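PDB 7N7Z: acetyl-CoA C-acetyltransferase from Syntrophomonas wolfei subsp. wolfei, which probably catalyses the reversible condensation of two acetyl-CoA molecules to acetoacetyl-CoA and free coenzyme A, as thiolases of this class do. Local coordinates for residues Ser94-Thr99 / Val280-Glu285; Phe199-Val204 / Met371-Glu376; Ser27-Asp32 / Met122-Tyr127; Arg332-Lys335 / Gly339-Leu342; Leu33-Ala38 / Met75-Pro80. One frame throughout, in Å; residues are numbered along the deposited sequence.

Interaction 1. Residues Ser94-Thr99 / Val280-Glu285; sequences SGMRAT and VGICSE
Gly95 O is gripped twice by Thr99, whose CG2 reaches across to Ile282: its backbone N bonds to that oxygen, and so does its hydroxyl, with Thr99 OG1 2.9 Å from Gly95 O. The hydroxyl stands 18° out of the carbonyl plane, and with it held there Thr99 CG2 faces the strand, 4.2 Å from Ile282 CD1.

Ile282 is the residue of strand 277-285 that does most of the touching. With CG1 anti to the backbone N (chi1 -176°), its CD1 lies 3.3 Å from Met96 O and 3.9 Å from Met96 CG, the two side chains running past one another head to tail. Arg97 NH1 and Ser284 OG stay 4.2 Å apart, too far to bond, and share Gln90, which accepts from the guanidinium and gives a weak bond to the serine. Arg97 NE pairs with Glu100, and NH2 with Glu54 of the second subunit.

Helix 94-107 is the N-terminal half's contribution to the pair of buried helices in the thiolase fold, following the predicted nucleophile Cys92. With no hydrogen bond directly linking the segments, this face is held by apolar packing, while the arginine carries its charge to carboxylates elsewhere, one of them across the subunit interface.

Interaction 2. Residues Phe199-Val204 / Met371-Glu376; sequences FDREIV and MYYELE
The loop 199-204, helical in its angles at 200-202 but without the regular bonds, brings Glu202 CA to 6.7 Å from Tyr373 CA on the helix 371-376. This joins the N-terminal half of the thiolase fold to helix 360-378 of the C-terminal half.

Tyr373 points its ring from the helix at the loop. Glu202 CB sits over one face of that ring, a CH-pi contact 3.9 Å from the centroid, while Tyr372 CD2 lies over the opposite face. Arg201 CB comes alongside the same ring, 3.9 Å from Tyr373 CE1, and the chain then bends at chi3 (-63°), carrying the guanidinium past the ring to the helix backbone. There Arg201 NH1 bonds to Tyr373 O at 3.0 Å, the oxygen standing 19° out of the guanidinium plane; NH2 adds a weak bond to the same carbonyl. NH1 also makes a salt bridge to Glu376 OE1 at 2.7 Å, the carboxylate lying at the guanidinium edge with the planes 41° apart. A serine in place of Tyr373 would probably open a gap under Glu202 CB and leave Arg201 CB without the ring it packs on.

The polar end of Glu202 turns elsewhere: OE2 pairs with Arg15 NE and takes a bond from Ser370 OG. On the helix side a water donates to Glu374 OE1 from 2.9 Å.

Interaction 3. Residues Ser27-Asp32 / Met122-Tyr127; sequences SVRAND and MSNIPY
Arg29 and Asn124 make the close part of this contact, and they do so with carbon rather than with charge. Arg29 CD packs against the amide carbon, 3.7 Å from Asn124 CG, while Arg29 NE lies 3.9 Å from Asn124 CB. Two successive bends, chi2 -73° and chi3 -60°, curl the arginine back over the asparagine, leaving the guanidinium and amide planes 38° apart. On the Val28 side, Asn124 ND2 is 3.7 Å from Val28 O and forms no bond to it; that nitrogen is spent on Ala26 O and Ser121 OG, so the amide is fixed by the chain just before each segment.

The outer side is looser and wet. No direct hydrogen bond crosses between the segments, and the polar link is a water: Arg29 NH2 donates to it at 3.1 Å, and it lies 2.9 Å from Asn124 O, to which it can donate. NH2 has a weak second bond to Gly64 O, and Arg29 also packs on Gln130 of the second subunit, so even this surface edge borders an interface.

Arg29 is the N-cap residue of helix 30-45, and 122-127 is the link from strand 113-121 to the short strand 127-129. At Tyr127 that strand pairs antiparallel with a strand of the second subunit, and the tyrosine hydroxyl bonds to Gly139 O of a third. The contact thus joins the start of a helix of the N-terminal half to the root of an intersubunit excursion, consistent with the tetramerisation loop known from tetrameric thiolases.

Interaction 4. Residues Arg332-Lys335 / Gly339-Leu342; sequences RMLK and GIEL
Leu334 leans on Ile340 along its whole length. Its CB lies 3.8 Å from Ile340 O, its CG is 4.2 Å from Ile340 CB, and the branches then part: Leu334 CD1 reaches Ile340 CG2 at 3.8 Å, with Leu342 CD1 a little farther off, while Leu334 CD2 meets Ile340 CG1 at 3.9 Å. Pro301 of helix 296-307 also touches the leucine, and Tyr311 packs on Ile340 and Leu342.

This is a chain reversal at the end of helix 324-336 in the C-terminal half of the thiolase fold: the loop leaving the helix doubles back along its last turn. Ile340 N bonds to Leu334 O across the reversal, though the position of that oxygen is less certain than most. With an alanine at Leu334 both methyl branches of the leucine are gone, which is likely to leave Ile340 CB and CG2 without cover and a gap beside Leu342.

On the outer side Glu341 bends at chi2 (-55°) and turns its carboxylate back along the extended Lys335. Glu341 OE1 lies 3.1 Å from Lys335 CB, a contact with the aliphatic stem. Farther out, Glu341 OE2 is 4.3 Å from Lys335 NZ, too far for a salt bridge, though the charges are opposite.

Interaction 5. Residues Leu33-Ala38 / Met75-Pro80; sequences LAIIAA and MKVGLP
This is apolar packing between the flank of helix 30-45 and the C-terminal end of helix 69-76, in the N-terminal half of the thiolase fold. Ile35 is its centre. Its CD1 crosses the stem of Lys76, with Ile35 CD1 3.5 Å from Lys76 CD, a tight fit for two carbons; the lysine uses its aliphatic part here and leads its amine away. Ile35 CG2 lies 4.1 Å from Val77 CG1. Because chi1 of Ile35 is -79°, with CG1 beside the backbone N and CG2 anti to it, the two branches spread to meet both neighbours.

Val77 CG1 wedges into the groove one turn wide between Ile35 and Ala38, 3.9 Å from Ile35 O and 4.0 Å from Ala38 CB. The helix has ended by here: Gly78, with a positive phi of 96°, completes a Schellman motif.

Ile73 of helix 69-76 extends the packing on Ile35 and Ala34. Inward, Ala38 rests on Leu115 and Thr117 of strand 113-121, and Ala37 on Ala257 and Ala259 of strand 254-264, so helix 30-45 covers the sheet with its alanine face and meets the end of helix 69-76 along its flank; Leu79, just beyond, also reaches Leu115.

Overall arrangement
From the N terminus, interaction 3 opens first at 27-32 and closes at 122-127; interaction 5, also on helix 30-45, is nested inside that loop, and the two touch where Val28 packs on Leu33. Interaction 1 starts at 94-99, before interaction 3 has closed, and so crosses it on the way to strand 277-285. Interaction 2 opens at 199-204 within the loop of interaction 1, crosses it in turn, and ends on helix 360-378, enclosing the short reversal of interaction 4. Interactions 1 and 2 join the two thiolase halves; Val204 of interaction 2 also packs on Ile36 of interaction 5. Interactions 4 and 5 lie about 40 Å apart, centre to centre.

Interaction 1. Residues Ser94-Thr99 / Val280-Glu285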
# COMPACT_ATOMS: atom_id res chain seq x y z
N SER B 94 -14.43 -22.63 12.51
CA SER B 94 -13.27 -22.36 13.36
C SER B 94 -13.63 -22.53 14.84
O SER B 94 -12.94 -23.23 15.59
CB SER B 94 -12.75 -20.95 13.09
OG SER B 94 -11.86 -20.95 11.99
N GLY B 95 -14.72 -21.89 15.27
CA GLY B 95 -15.11 -21.97 16.66
C GLY B 95 -15.49 -23.38 17.10
O GLY B 95 -15.30 -23.74 18.26
N MET B 96 -16.02 -24.18 16.17
CA MET B 96 -16.40 -25.55 16.50
C MET B 96 -15.19 -26.48 16.53
O MET B 96 -15.20 -27.48 17.26
CB MET B 96 -17.45 -26.04 15.50
CG MET B 96 -17.89 -27.49 15.70
SD MET B 96 -19.58 -27.93 15.21
CE MET B 96 -20.55 -26.57 15.87
N ARG B 97 -14.14 -26.16 15.76
CA ARG B 97 -12.91 -26.95 15.82
C ARG B 97 -12.08 -26.58 17.05
O ARG B 97 -11.47 -27.46 17.67
CB ARG B 97 -12.08 -26.75 14.55
CG ARG B 97 -10.91 -27.72 14.41
CD ARG B 97 -11.38 -29.17 14.29
NE ARG B 97 -10.27 -30.12 14.29
CZ ARG B 97 -9.69 -30.61 13.20
NH1 ARG B 97 -10.06 -30.23 11.99
NH2 ARG B 97 -8.70 -31.50 13.33
N ALA B 98 -12.05 -25.30 17.41
CA ALA B 98 -11.45 -24.91 18.69
C ALA B 98 -12.12 -25.65 19.84
O ALA B 98 -11.44 -26.08 20.78
CB ALA B 98 -11.56 -23.40 18.88
N THR B 99 -13.44 -25.80 19.78
CA THR B 99 -14.15 -26.54 20.81
C THR B 99 -13.69 -27.99 20.86
O THR B 99 -13.46 -28.53 21.95
CB THR B 99 -15.66 -26.47 20.54
OG1 THR B 99 -16.10 -25.11 20.65
CG2 THR B 99 -16.42 -27.33 21.54
N VAL B 280 -21.51 -34.58 23.78
CA VAL B 280 -21.89 -35.92 23.34
C VAL B 280 -21.04 -36.38 22.16
O VAL B 280 -20.52 -37.49 22.16
CB VAL B 280 -23.40 -35.96 22.98
CG1 VAL B 280 -23.80 -37.34 22.50
CG2 VAL B 280 -24.25 -35.53 24.18
N GLY B 281 -20.91 -35.53 21.16
CA GLY B 281 -20.11 -35.86 19.99
C GLY B 281 -19.73 -34.61 19.24
O GLY B 281 -20.32 -33.54 19.43
N ILE B 282 -18.72 -34.75 18.38
CA ILE B 282 -18.22 -33.64 17.58
C ILE B 282 -17.23 -34.21 16.58
O ILE B 282 -16.36 -35.01 16.93
CB ILE B 282 -17.57 -32.57 18.47
CG1 ILE B 282 -17.13 -31.37 17.62
CG2 ILE B 282 -16.39 -33.14 19.24
CD1 ILE B 282 -16.89 -30.11 18.42
N CYS B 283 -17.35 -33.81 15.32
CA CYS B 283 -16.50 -34.37 14.27
C CYS B 283 -16.59 -33.48 13.04
O CYS B 283 -17.41 -32.56 12.96
CB CYS B 283 -16.91 -35.80 13.94
SG CYS B 283 -18.57 -35.97 13.23
N SER B 284 -15.73 -33.77 12.07
CA SER B 284 -15.73 -33.11 10.78
C SER B 284 -16.06 -34.11 9.68
O SER B 284 -15.97 -35.33 9.87
CB SER B 284 -14.37 -32.46 10.49
OG SER B 284 -13.99 -31.58 11.54
N GLU B 285 -16.47 -33.58 8.53
CA GLU B 285 -16.70 -34.39 7.34
C GLU B 285 -16.84 -33.47 6.14
O GLU B 285 -17.67 -32.55 6.14
CB GLU B 285 -17.95 -35.26 7.50
CG GLU B 285 -18.19 -36.20 6.33
CD GLU B 285 -17.20 -37.35 6.27
OE1 GLU B 285 -16.47 -37.57 7.27
OE2 GLU B 285 -17.14 -38.04 5.23

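Interaction 2. Residues Phe199-Val204 / Met371-Glu376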
# COMPACT_ATOMS: atom_id res chain seq x y z
N PHE B 199 -32.26 -13.21 22.96
CA PHE B 199 -30.81 -13.32 22.99
C PHE B 199 -30.18 -12.57 24.16
O PHE B 199 -28.95 -12.53 24.26
CB PHE B 199 -30.21 -12.78 21.69
CG PHE B 199 -30.69 -13.51 20.46
CD1 PHE B 199 -30.50 -14.87 20.33
CD2 PHE B 199 -31.31 -12.82 19.43
CE1 PHE B 199 -30.93 -15.54 19.20
CE2 PHE B 199 -31.74 -13.48 18.30
CZ PHE B 199 -31.55 -14.84 18.18
N ASP B 200 -30.99 -11.99 25.06
CA ASP B 200 -30.43 -11.16 26.12
C ASP B 200 -29.59 -11.98 27.09
O ASP B 200 -28.57 -11.50 27.60
CB ASP B 200 -31.56 -10.45 26.87
CG ASP B 200 -32.12 -9.28 26.08
OD1 ASP B 200 -31.59 -8.98 24.99
OD2 ASP B 200 -33.09 -8.65 26.56
N ARG B 201 -29.98 -13.23 27.35
CA ARG B 201 -29.26 -14.04 28.32
C ARG B 201 -27.85 -14.37 27.82
O ARG B 201 -26.87 -14.21 28.56
CB ARG B 201 -30.02 -15.33 28.61
CG ARG B 201 -31.38 -15.13 29.26
CD ARG B 201 -32.27 -16.35 29.07
NE ARG B 201 -32.56 -16.58 27.66
CZ ARG B 201 -32.70 -17.78 27.11
NH1 ARG B 201 -32.59 -18.89 27.81
NH2 ARG B 201 -32.96 -17.87 25.80
N GLU B 202 -27.73 -14.81 26.57
CA GLU B 202 -26.44 -15.23 26.05
C GLU B 202 -25.53 -14.05 25.73
O GLU B 202 -24.30 -14.20 25.74
CB GLU B 202 -26.63 -16.09 24.79
CG GLU B 202 -27.27 -15.37 23.62
CD GLU B 202 -27.80 -16.32 22.57
OE1 GLU B 202 -28.78 -17.03 22.86
OE2 GLU B 202 -27.23 -16.35 21.45
N ILE B 203 -26.10 -12.89 25.44
CA ILE B 203 -25.31 -11.75 24.98
C ILE B 203 -24.61 -11.10 26.16
O ILE B 203 -25.16 -11.03 27.27
CB ILE B 203 -26.20 -10.75 24.23
CG1 ILE B 203 -26.32 -11.16 22.76
CG2 ILE B 203 -25.64 -9.33 24.35
CD1 ILE B 203 -27.29 -10.30 21.96
N VAL B 204 -23.39 -10.62 25.93
CA VAL B 204 -22.72 -9.68 26.81
C VAL B 204 -22.52 -8.40 26.01
O VAL B 204 -21.96 -8.45 24.91
CB VAL B 204 -21.37 -10.20 27.33
CG1 VAL B 204 -20.46 -10.63 26.19
CG2 VAL B 204 -20.69 -9.15 28.20
N MET B 371 -27.53 -22.51 20.64
CA MET B 371 -28.20 -23.79 20.80
C MET B 371 -28.53 -24.04 22.27
O MET B 371 -29.68 -24.33 22.62
CB MET B 371 -27.32 -24.92 20.25
CG MET B 371 -27.92 -26.31 20.39
SD MET B 371 -26.67 -27.61 20.31
CE MET B 371 -25.93 -27.43 21.93
N TYR B 372 -27.52 -23.94 23.14
CA TYR B 372 -27.75 -24.21 24.56
C TYR B 372 -28.86 -23.33 25.12
O TYR B 372 -29.82 -23.82 25.72
CB TYR B 372 -26.47 -24.00 25.36
CG TYR B 372 -26.76 -23.78 26.83
CD1 TYR B 372 -27.05 -24.85 27.67
CD2 TYR B 372 -26.76 -22.50 27.38
CE1 TYR B 372 -27.33 -24.66 29.00
CE2 TYR B 372 -27.04 -22.30 28.72
CZ TYR B 372 -27.32 -23.38 29.53
OH TYR B 372 -27.61 -23.19 30.86
N TYR B 373 -28.73 -22.01 24.95
CA TYR B 373 -29.67 -21.09 25.57
C TYR B 373 -31.09 -21.27 25.03
O TYR B 373 -32.05 -20.92 25.73
CB TYR B 373 -29.20 -19.66 25.39
CG TYR B 373 -28.21 -19.23 26.45
CD1 TYR B 373 -28.63 -18.84 27.71
CD2 TYR B 373 -26.84 -19.22 26.19
CE1 TYR B 373 -27.73 -18.46 28.68
CE2 TYR B 373 -25.93 -18.84 27.15
CZ TYR B 373 -26.39 -18.46 28.40
OH TYR B 373 -25.49 -18.07 29.37
N GLU B 374 -31.24 -21.80 23.82
CA GLU B 374 -32.57 -22.15 23.34
C GLU B 374 -33.06 -23.42 24.03
O GLU B 374 -34.25 -23.52 24.37
CB GLU B 374 -32.56 -22.33 21.82
CG GLU B 374 -33.94 -22.54 21.22
CD GLU B 374 -34.81 -21.29 21.27
OE1 GLU B 374 -34.33 -20.25 21.77
OE2 GLU B 374 -35.97 -21.36 20.82
N LEU B 375 -32.17 -24.39 24.25
CA LEU B 375 -32.53 -25.54 25.06
C LEU B 375 -33.01 -25.10 26.44
O LEU B 375 -34.04 -25.57 26.94
CB LEU B 375 -31.34 -26.49 25.20
CG LEU B 375 -30.82 -27.21 23.95
CD1 LEU B 375 -29.68 -28.15 24.34
CD2 LEU B 375 -31.92 -27.97 23.24
N GLU B 376 -32.27 -24.18 27.06
CA GLU B 376 -32.62 -23.72 28.40
C GLU B 376 -33.95 -22.98 28.41
O GLU B 376 -34.73 -23.12 29.36
CB GLU B 376 -31.50 -22.83 28.95
CG GLU B 376 -31.56 -22.62 30.46
CD GLU B 376 -32.24 -21.32 30.86
OE1 GLU B 376 -32.22 -20.36 30.06
OE2 GLU B 376 -32.79 -21.26 31.98
O HOH W 1 -32.63 -18.90 23.66

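Interaction 3. Residues Ser27-Asp32 / Met122-Tyr127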
# COMPACT_ATOMS: atom_id res chain seq x y z
N SER B 27 -15.48 -0.29 15.42
CA SER B 27 -14.40 0.34 16.17
C SER B 27 -13.74 -0.61 17.16
O SER B 27 -12.76 -0.21 17.81
CB SER B 27 -14.93 1.56 16.93
OG SER B 27 -16.18 1.26 17.54
N VAL B 28 -14.23 -1.83 17.30
CA VAL B 28 -13.75 -2.78 18.29
C VAL B 28 -12.98 -3.88 17.56
O VAL B 28 -13.57 -4.67 16.81
CB VAL B 28 -14.90 -3.37 19.12
CG1 VAL B 28 -14.35 -4.09 20.35
CG2 VAL B 28 -15.87 -2.28 19.52
N ARG B 29 -11.67 -3.92 17.77
CA ARG B 29 -10.85 -4.93 17.12
C ARG B 29 -11.17 -6.32 17.67
O ARG B 29 -11.76 -6.47 18.75
CB ARG B 29 -9.36 -4.62 17.31
CG ARG B 29 -8.95 -3.24 16.79
CD ARG B 29 -8.91 -3.21 15.26
NE ARG B 29 -7.97 -4.17 14.71
CZ ARG B 29 -6.66 -4.00 14.68
NH1 ARG B 29 -6.08 -2.92 15.17
NH2 ARG B 29 -5.89 -4.95 14.14
N ALA B 30 -10.76 -7.34 16.92
CA ALA B 30 -11.16 -8.71 17.24
C ALA B 30 -10.74 -9.10 18.65
O ALA B 30 -11.50 -9.76 19.37
CB ALA B 30 -10.55 -9.68 16.21
N ASN B 31 -9.53 -8.72 19.07
CA ASN B 31 -9.04 -9.15 20.37
C ASN B 31 -9.85 -8.55 21.51
O ASN B 31 -10.03 -9.21 22.55
CB ASN B 31 -7.56 -8.77 20.52
CG ASN B 31 -6.68 -9.52 19.54
OD1 ASN B 31 -7.12 -10.45 18.87
ND2 ASN B 31 -5.41 -9.11 19.46
N ASP B 32 -10.33 -7.32 21.36
CA ASP B 32 -11.09 -6.69 22.43
C ASP B 32 -12.52 -7.22 22.51
O ASP B 32 -13.11 -7.24 23.59
CB ASP B 32 -11.08 -5.17 22.25
CG ASP B 32 -9.68 -4.62 22.08
OD1 ASP B 32 -8.81 -4.93 22.93
OD2 ASP B 32 -9.44 -3.89 21.10
N MET B 122 -14.71 -8.71 10.98
CA MET B 122 -14.53 -8.56 9.55
C MET B 122 -14.48 -7.10 9.12
O MET B 122 -13.93 -6.80 8.06
CB MET B 122 -15.63 -9.30 8.78
CG MET B 122 -16.11 -10.59 9.45
SD MET B 122 -17.47 -11.43 8.59
CE MET B 122 -16.72 -11.81 7.01
N SER B 123 -15.02 -6.20 9.94
CA SER B 123 -14.91 -4.78 9.65
C SER B 123 -13.48 -4.28 9.74
O SER B 123 -13.15 -3.25 9.14
CB SER B 123 -15.79 -3.98 10.62
OG SER B 123 -17.13 -4.43 10.59
N ASN B 124 -12.61 -4.98 10.47
CA ASN B 124 -11.23 -4.55 10.69
C ASN B 124 -10.21 -5.51 10.09
O ASN B 124 -9.05 -5.52 10.51
CB ASN B 124 -10.97 -4.37 12.19
CG ASN B 124 -11.63 -3.13 12.75
OD1 ASN B 124 -11.18 -2.01 12.50
ND2 ASN B 124 -12.69 -3.32 13.53
N ILE B 125 -10.62 -6.32 9.12
CA ILE B 125 -9.64 -7.13 8.38
C ILE B 125 -8.80 -6.20 7.51
O ILE B 125 -9.37 -5.38 6.76
CB ILE B 125 -10.35 -8.19 7.55
CG1 ILE B 125 -11.03 -9.22 8.46
CG2 ILE B 125 -9.36 -8.89 6.63
CD1 ILE B 125 -11.99 -10.14 7.73
N PRO B 126 -7.47 -6.27 7.56
CA PRO B 126 -6.66 -5.35 6.76
C PRO B 126 -6.65 -5.74 5.29
O PRO B 126 -7.21 -6.76 4.87
CB PRO B 126 -5.26 -5.48 7.38
CG PRO B 126 -5.24 -6.84 7.99
CD PRO B 126 -6.65 -7.15 8.41
N TYR B 127 -6.02 -4.88 4.50
CA TYR B 127 -5.66 -5.18 3.12
C TYR B 127 -4.20 -5.59 3.07
O TYR B 127 -3.40 -5.20 3.93
CB TYR B 127 -5.91 -3.97 2.22
CG TYR B 127 -7.32 -3.86 1.69
CD1 TYR B 127 -8.41 -3.78 2.56
CD2 TYR B 127 -7.58 -3.82 0.33
CE1 TYR B 127 -9.70 -3.68 2.08
CE2 TYR B 127 -8.87 -3.72 -0.16
CZ TYR B 127 -9.92 -3.65 0.72
OH TYR B 127 -11.20 -3.55 0.22
O HOH W 2 -7.17 -6.95 12.13

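Interaction 4. Residues Arg332-Lys335 / Gly339-Leu342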
# COMPACT_ATOMS: atom_id res chain seq x y z
N ARG B 332 -32.41 -31.21 0.88
CA ARG B 332 -32.56 -32.20 -0.18
C ARG B 332 -31.59 -33.36 0.00
O ARG B 332 -31.99 -34.53 -0.04
CB ARG B 332 -32.35 -31.53 -1.55
CG ARG B 332 -32.82 -32.37 -2.72
CD ARG B 332 -34.33 -32.29 -2.91
NE ARG B 332 -34.75 -30.96 -3.32
CZ ARG B 332 -34.64 -30.48 -4.55
NH1 ARG B 332 -34.12 -31.21 -5.53
NH2 ARG B 332 -35.06 -29.25 -4.81
N MET B 333 -30.31 -33.06 0.21
CA MET B 333 -29.33 -34.13 0.39
C MET B 333 -29.66 -34.98 1.61
O MET B 333 -29.48 -36.20 1.59
CB MET B 333 -27.92 -33.55 0.50
CG MET B 333 -26.85 -34.62 0.69
SD MET B 333 -25.16 -34.01 0.58
CE MET B 333 -24.25 -35.55 0.59
N LEU B 334 -30.14 -34.35 2.68
CA LEU B 334 -30.50 -35.11 3.87
C LEU B 334 -31.68 -36.03 3.61
O LEU B 334 -31.81 -37.07 4.26
CB LEU B 334 -30.81 -34.16 5.04
CG LEU B 334 -29.69 -33.83 6.02
CD1 LEU B 334 -30.25 -33.03 7.19
CD2 LEU B 334 -28.98 -35.09 6.54
N LYS B 335 -32.56 -35.65 2.68
CA LYS B 335 -33.69 -36.51 2.34
C LYS B 335 -33.28 -37.62 1.38
O LYS B 335 -33.77 -38.75 1.48
CB LYS B 335 -34.83 -35.68 1.74
CG LYS B 335 -35.94 -36.50 1.09
CD LYS B 335 -36.98 -35.62 0.43
CE LYS B 335 -38.27 -36.38 0.19
NZ LYS B 335 -39.24 -35.60 -0.63
N GLY B 339 -31.70 -40.46 5.54
CA GLY B 339 -33.11 -40.71 5.76
C GLY B 339 -33.77 -39.60 6.54
O GLY B 339 -34.80 -39.81 7.19
N ILE B 340 -33.18 -38.40 6.49
CA ILE B 340 -33.54 -37.30 7.38
C ILE B 340 -34.48 -36.35 6.66
O ILE B 340 -34.20 -35.91 5.54
CB ILE B 340 -32.28 -36.55 7.86
CG1 ILE B 340 -31.27 -37.49 8.54
CG2 ILE B 340 -32.67 -35.42 8.81
CD1 ILE B 340 -31.85 -38.73 9.21
N GLU B 341 -35.60 -36.03 7.31
CA GLU B 341 -36.47 -34.93 6.91
C GLU B 341 -36.19 -33.79 7.88
O GLU B 341 -36.64 -33.81 9.03
CB GLU B 341 -37.94 -35.34 6.94
CG GLU B 341 -38.39 -36.26 5.81
CD GLU B 341 -38.11 -35.70 4.43
OE1 GLU B 341 -36.93 -35.56 4.06
OE2 GLU B 341 -39.08 -35.40 3.70
N LEU B 342 -35.42 -32.79 7.43
CA LEU B 342 -35.00 -31.70 8.30
C LEU B 342 -36.20 -31.12 9.04
O LEU B 342 -37.16 -30.66 8.42
CB LEU B 342 -34.30 -30.61 7.49
CG LEU B 342 -33.63 -29.52 8.33
CD1 LEU B 342 -32.60 -30.12 9.28
CD2 LEU B 342 -32.99 -28.45 7.46

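Interaction 5. Residues Leu33-Ala38 / Met75-Pro80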
# COMPACT_ATOMS: atom_id res chain seq x y z
N LEU B 33 -13.08 -7.66 21.38
CA LEU B 33 -14.34 -8.40 21.43
C LEU B 33 -14.14 -9.75 22.09
O LEU B 33 -14.98 -10.19 22.89
CB LEU B 33 -14.91 -8.58 20.03
CG LEU B 33 -15.56 -7.37 19.35
CD1 LEU B 33 -15.67 -7.61 17.86
CD2 LEU B 33 -16.92 -7.06 19.95
N ALA B 34 -13.04 -10.44 21.76
CA ALA B 34 -12.75 -11.73 22.38
C ALA B 34 -12.61 -11.59 23.89
O ALA B 34 -13.07 -12.46 24.64
CB ALA B 34 -11.48 -12.32 21.77
N ILE B 35 -11.97 -10.51 24.35
CA ILE B 35 -11.78 -10.32 25.78
C ILE B 35 -13.12 -10.15 26.48
O ILE B 35 -13.34 -10.70 27.57
CB ILE B 35 -10.85 -9.12 26.03
CG1 ILE B 35 -9.39 -9.53 25.81
CG2 ILE B 35 -11.04 -8.57 27.44
CD1 ILE B 35 -8.47 -8.37 25.52
N ILE B 36 -14.03 -9.40 25.88
CA ILE B 36 -15.34 -9.18 26.49
C ILE B 36 -16.11 -10.49 26.57
O ILE B 36 -16.69 -10.84 27.61
CB ILE B 36 -16.12 -8.10 25.73
CG1 ILE B 36 -15.46 -6.74 25.92
CG2 ILE B 36 -17.58 -8.07 26.19
CD1 ILE B 36 -15.94 -5.68 24.95
N ALA B 37 -16.13 -11.25 25.47
CA ALA B 37 -16.84 -12.53 25.47
C ALA B 37 -16.18 -13.53 26.42
O ALA B 37 -16.88 -14.28 27.12
CB ALA B 37 -16.89 -13.10 24.05
N ALA B 38 -14.85 -13.55 26.45
CA ALA B 38 -14.15 -14.49 27.32
C ALA B 38 -14.41 -14.18 28.79
O ALA B 38 -14.68 -15.08 29.59
CB ALA B 38 -12.65 -14.46 27.03
N MET B 75 -4.06 -13.85 28.59
CA MET B 75 -3.37 -13.12 29.64
C MET B 75 -4.20 -11.94 30.14
O MET B 75 -4.17 -11.62 31.33
CB MET B 75 -2.01 -12.63 29.14
CG MET B 75 -1.03 -13.74 28.82
SD MET B 75 -0.66 -14.80 30.23
CE MET B 75 -1.79 -16.16 29.94
N LYS B 76 -4.95 -11.29 29.25
CA LYS B 76 -5.71 -10.11 29.64
C LYS B 76 -6.95 -10.47 30.44
O LYS B 76 -7.42 -9.66 31.26
CB LYS B 76 -6.09 -9.30 28.41
CG LYS B 76 -5.01 -8.32 27.98
CD LYS B 76 -5.15 -7.92 26.53
CE LYS B 76 -4.16 -6.84 26.15
NZ LYS B 76 -4.83 -5.67 25.52
N VAL B 77 -7.51 -11.67 30.23
CA VAL B 77 -8.60 -12.14 31.07
C VAL B 77 -8.10 -12.92 32.28
O VAL B 77 -8.91 -13.47 33.04
CB VAL B 77 -9.59 -13.00 30.25
CG1 VAL B 77 -10.07 -12.23 29.03
CG2 VAL B 77 -8.98 -14.33 29.86
N GLY B 78 -6.79 -12.99 32.48
CA GLY B 78 -6.24 -13.50 33.72
C GLY B 78 -5.84 -14.96 33.72
O GLY B 78 -5.72 -15.55 34.81
N LEU B 79 -5.64 -15.57 32.56
CA LEU B 79 -5.11 -16.92 32.53
C LEU B 79 -3.70 -16.93 33.11
O LEU B 79 -2.97 -15.93 33.00
CB LEU B 79 -5.10 -17.48 31.11
CG LEU B 79 -6.22 -18.48 30.78
CD1 LEU B 79 -7.59 -17.83 30.94
CD2 LEU B 79 -6.05 -19.03 29.37
N PRO B 80 -3.28 -18.02 33.73
CA PRO B 80 -1.91 -18.08 34.25
C PRO B 80 -0.91 -18.21 33.11
O PRO B 80 -1.20 -18.78 32.06
CB PRO B 80 -1.92 -19.33 35.13
CG PRO B 80 -2.95 -20.21 34.51
CD PRO B 80 -4.00 -19.29 33.94